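Local structure of GH5 (Bacteroidetes bacterium AC2a, 4YHE) at residues K253-G258 and K304-F309. The protein probably hydrolyses beta-glucosidic bonds as a family 5 glycoside hydrolase, a cellulase linked with a polysaccharide utilization locus. Residues are numbered along the deposited sequence; the frame is centred on the assembly and turned at random.
Sequences KYNEWG and KADEEF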
ATOM      1  N   LYS A 253     -12.233 -18.212   0.450  1.00 16.68           N
ATOM      2  CA  LYS A 253     -12.638 -19.565   0.215  1.00 17.05           C
ATOM      3  C   LYS A 253     -12.445 -20.399   1.471  1.00 16.54           C
ATOM      4  O   LYS A 253     -13.228 -21.335   1.731  1.00 15.46           O
ATOM      5  CB  LYS A 253     -11.819 -20.184  -0.892  1.00 16.82           C
ATOM      6  CG  LYS A 253     -12.207 -19.691  -2.269  1.00 16.94           C
ATOM      7  CD  LYS A 253     -11.263 -20.263  -3.280  1.00 17.32           C
ATOM      8  CE  LYS A 253     -11.347 -19.555  -4.604  1.00 17.29           C
ATOM      9  NZ  LYS A 253     -12.630 -19.759  -5.282  1.00 16.79           N
ATOM     10  N   TYR A 254     -11.392 -20.090   2.217  1.00 16.57           N
ATOM     11  CA  TYR A 254     -11.153 -20.697   3.509  1.00 16.20           C
ATOM     12  C   TYR A 254     -11.356 -19.646   4.603  1.00 17.43           C
ATOM     13  O   TYR A 254     -10.967 -18.493   4.442  1.00 17.00           O
ATOM     14  CB  TYR A 254      -9.726 -21.224   3.569  1.00 17.03           C
ATOM     15  CG  TYR A 254      -9.422 -22.282   2.522  1.00 17.00           C
ATOM     16  CD1 TYR A 254      -9.011 -21.918   1.236  1.00 17.23           C
ATOM     17  CD2 TYR A 254      -9.576 -23.636   2.805  1.00 17.17           C
ATOM     18  CE1 TYR A 254      -8.728 -22.873   0.268  1.00 17.12           C
ATOM     19  CE2 TYR A 254      -9.297 -24.607   1.849  1.00 17.82           C
ATOM     20  CZ  TYR A 254      -8.873 -24.215   0.573  1.00 18.16           C
ATOM     21  OH  TYR A 254      -8.630 -25.170  -0.398  1.00 18.89           O
ATOM     22  N   ASN A 255     -11.889 -20.055   5.753  1.00 16.76           N
ATOM     23  CA  ASN A 255     -12.196 -19.086   6.781  1.00 17.62           C
ATOM     24  C   ASN A 255     -11.490 -19.291   8.110  1.00 17.93           C
ATOM     25  O   ASN A 255     -11.838 -18.651   9.087  1.00 17.89           O
ATOM     26  CB  ASN A 255     -13.722 -18.982   6.921  1.00 19.30           C
ATOM     27  CG  ASN A 255     -14.333 -18.238   5.756  1.00 20.63           C
ATOM     28  OD1 ASN A 255     -14.148 -17.038   5.622  1.00 19.99           O
ATOM     29  ND2 ASN A 255     -14.974 -18.964   4.860  1.00 20.51           N
ATOM     30  N   GLU A 256     -10.478 -20.141   8.117  1.00 17.86           N
ATOM     31  CA  GLU A 256      -9.572 -20.269   9.249  1.00 17.52           C
ATOM     32  C   GLU A 256      -8.121 -20.151   8.763  1.00 17.83           C
ATOM     33  O   GLU A 256      -7.835 -20.313   7.567  1.00 17.23           O
ATOM     34  CB  GLU A 256      -9.864 -21.593   9.981  1.00 19.45           C
ATOM     35  CG  GLU A 256     -11.252 -21.638  10.613  1.00 19.68           C
ATOM     36  CD  GLU A 256     -11.584 -22.907  11.405  1.00 20.00           C
ATOM     37  OE1 GLU A 256     -10.950 -23.958  11.193  1.00 22.10           O
ATOM     38  OE2 GLU A 256     -12.516 -22.840  12.244  1.00 21.80           O
ATOM     39  N   TRP A 257      -7.202 -19.867   9.684  1.00 16.05           N
ATOM     40  CA  TRP A 257      -5.796 -19.672   9.344  1.00 16.03           C
ATOM     41  C   TRP A 257      -4.921 -20.056  10.504  1.00 17.16           C
ATOM     42  O   TRP A 257      -5.280 -19.814  11.663  1.00 17.02           O
ATOM     43  CB  TRP A 257      -5.527 -18.202   8.963  1.00 15.29           C
ATOM     44  CG  TRP A 257      -4.113 -17.892   8.563  1.00 15.53           C
ATOM     45  CD1 TRP A 257      -3.558 -18.035   7.310  1.00 15.39           C
ATOM     46  CD2 TRP A 257      -3.072 -17.375   9.396  1.00 15.08           C
ATOM     47  NE1 TRP A 257      -2.251 -17.649   7.324  1.00 15.09           N
ATOM     48  CE2 TRP A 257      -1.933 -17.210   8.583  1.00 15.63           C
ATOM     49  CE3 TRP A 257      -3.002 -16.993  10.742  1.00 15.47           C
ATOM     50  CZ2 TRP A 257      -0.735 -16.706   9.072  1.00 15.75           C
ATOM     51  CZ3 TRP A 257      -1.817 -16.519  11.219  1.00 15.47           C
ATOM     52  CH2 TRP A 257      -0.690 -16.385  10.400  1.00 15.56           C
ATOM     53  N   GLY A 258      -3.798 -20.683  10.181  1.00 17.49           N
ATOM     54  CA  GLY A 258      -2.796 -21.045  11.152  1.00 19.31           C
ATOM     55  C   GLY A 258      -2.948 -22.448  11.710  1.00 20.43           C
ATOM     56  O   GLY A 258      -3.843 -23.212  11.333  1.00 20.26           O
ATOM     57  N   LYS A 304     -18.673 -15.435  14.424  1.00 26.43           N
ATOM     58  CA  LYS A 304     -17.756 -14.925  15.444  1.00 28.61           C
ATOM     59  C   LYS A 304     -16.527 -15.788  15.598  1.00 26.00           C
ATOM     60  O   LYS A 304     -15.439 -15.286  15.841  1.00 25.29           O
ATOM     61  CB  LYS A 304     -18.437 -14.853  16.811  1.00 34.33           C
ATOM     62  CG  LYS A 304     -19.492 -13.774  16.908  1.00 38.61           C
ATOM     63  CD  LYS A 304     -19.907 -13.560  18.353  1.00 42.99           C
ATOM     64  CE  LYS A 304     -20.976 -12.493  18.432  1.00 46.28           C
ATOM     65  NZ  LYS A 304     -21.316 -12.178  19.844  1.00 49.91           N
ATOM     66  N   ALA A 305     -16.704 -17.098  15.538  1.00 24.14           N
ATOM     67  CA  ALA A 305     -15.583 -18.005  15.673  1.00 22.50           C
ATOM     68  C   ALA A 305     -14.608 -17.769  14.510  1.00 20.37           C
ATOM     69  O   ALA A 305     -13.390 -17.700  14.719  1.00 18.30           O
ATOM     70  CB  ALA A 305     -16.057 -19.460  15.719  1.00 22.26           C
ATOM     71  N   ASP A 306     -15.133 -17.633  13.286  1.00 19.70           N
ATOM     72  CA  ASP A 306     -14.252 -17.275  12.151  1.00 19.17           C
ATOM     73  C   ASP A 306     -13.547 -15.911  12.319  1.00 17.55           C
ATOM     74  O   ASP A 306     -12.337 -15.768  12.026  1.00 16.40           O
ATOM     75  CB  ASP A 306     -14.989 -17.287  10.798  1.00 19.26           C
ATOM     76  CG  ASP A 306     -15.391 -18.687  10.336  1.00 20.01           C
ATOM     77  OD1 ASP A 306     -14.971 -19.702  10.924  1.00 20.74           O
ATOM     78  OD2 ASP A 306     -16.098 -18.761   9.317  1.00 19.53           O
ATOM     79  N   GLU A 307     -14.289 -14.929  12.807  1.00 17.64           N
ATOM     80  CA  GLU A 307     -13.717 -13.617  13.059  1.00 18.90           C
ATOM     81  C   GLU A 307     -12.544 -13.707  14.024  1.00 18.65           C
ATOM     82  O   GLU A 307     -11.595 -12.976  13.868  1.00 16.10           O
ATOM     83  CB  GLU A 307     -14.775 -12.602  13.541  1.00 18.08           C
ATOM     84  CG  GLU A 307     -14.288 -11.141  13.599  1.00 18.99           C
ATOM     85  CD  GLU A 307     -14.031 -10.494  12.229  1.00 18.29           C
ATOM     86  OE1 GLU A 307     -14.174 -11.186  11.186  1.00 17.72           O
ATOM     87  OE2 GLU A 307     -13.690  -9.281  12.200  1.00 18.03           O
ATOM     88  N   GLU A 308     -12.582 -14.629  14.989  1.00 19.15           N
ATOM     89  CA  GLU A 308     -11.434 -14.746  15.908  1.00 20.17           C
ATOM     90  C   GLU A 308     -10.150 -15.134  15.176  1.00 20.33           C
ATOM     91  O   GLU A 308      -9.049 -14.681  15.542  1.00 18.54           O
ATOM     92  CB  GLU A 308     -11.722 -15.715  17.060  1.00 22.62           C
ATOM     93  CG  GLU A 308     -12.727 -15.186  18.102  1.00 23.95           C
ATOM     94  CD  GLU A 308     -12.297 -13.889  18.762  1.00 24.72           C
ATOM     95  OE1 GLU A 308     -11.160 -13.800  19.209  1.00 25.18           O
ATOM     96  OE2 GLU A 308     -13.100 -12.954  18.837  1.00 31.21           O
ATOM     97  N   PHE A 309     -10.282 -15.949  14.120  1.00 19.17           N
ATOM     98  CA  PHE A 309      -9.129 -16.272  13.306  1.00 18.74           C
ATOM     99  C   PHE A 309      -8.546 -15.086  12.544  1.00 17.52           C
ATOM    100  O   PHE A 309      -7.354 -14.996  12.433  1.00 17.77           O
ATOM    101  CB  PHE A 309      -9.436 -17.408  12.343  1.00 18.98           C
ATOM    102  CG  PHE A 309      -9.416 -18.746  13.009  1.00 19.01           C
ATOM    103  CD1 PHE A 309      -8.229 -19.429  13.173  1.00 19.39           C
ATOM    104  CD2 PHE A 309     -10.590 -19.292  13.521  1.00 19.53           C
ATOM    105  CE1 PHE A 309      -8.210 -20.670  13.816  1.00 19.30           C
ATOM    106  CE2 PHE A 309     -10.577 -20.516  14.151  1.00 18.36           C
ATOM    107  CZ  PHE A 309      -9.385 -21.196  14.313  1.00 18.69           C
TER
HETATM  108  O   HOH W   1     -11.233 -15.936   9.645  1.00 16.47           O
HETATM  109  O   HOH W   2     -13.980 -20.750  13.107  1.00 24.48           O
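The ring of Phe309 lies under the aliphatic stem of Glu256, whose CG sits over one face in a CH-pi contact 3.9 Å from the ring centroid. With its chain extended beyond CG (chi2 -178°), Glu256 runs outward past the rim, where OE2 comes 3.6 Å from CE2 of Phe309. Near the ring plane, Trp257 O meets the edge at Phe309 CD1, 3.3 Å away, where the slightly positive ring hydrogens suit a carbonyl. Replacing this ring with an alanine is likely to open a gap against Glu256 CG and leave Trp257 O without its edge contact. Asn255 CB packs on Asp306 OD2 at 3.4 Å, the amide and carboxylate planes nearly parallel, 9° apart; the amide OD1 of Asn255 instead accepts from Arg301. No direct hydrogen bond joins residues 253-258 to 304-309; one water bridges Asn255 O to Asp306 O, and another donates to Glu256 OE2 and Asp306 OD1, probably easing the closeness of two acids. Glu256 also takes the backbone N of Lys262 and Ser388, Asp306 a salt bridge from Arg389. The contact seats the loop after helix 246-249 against the first turn and a half of helix 304-323, which follows strand 291-296 on the TIM barrel's outside.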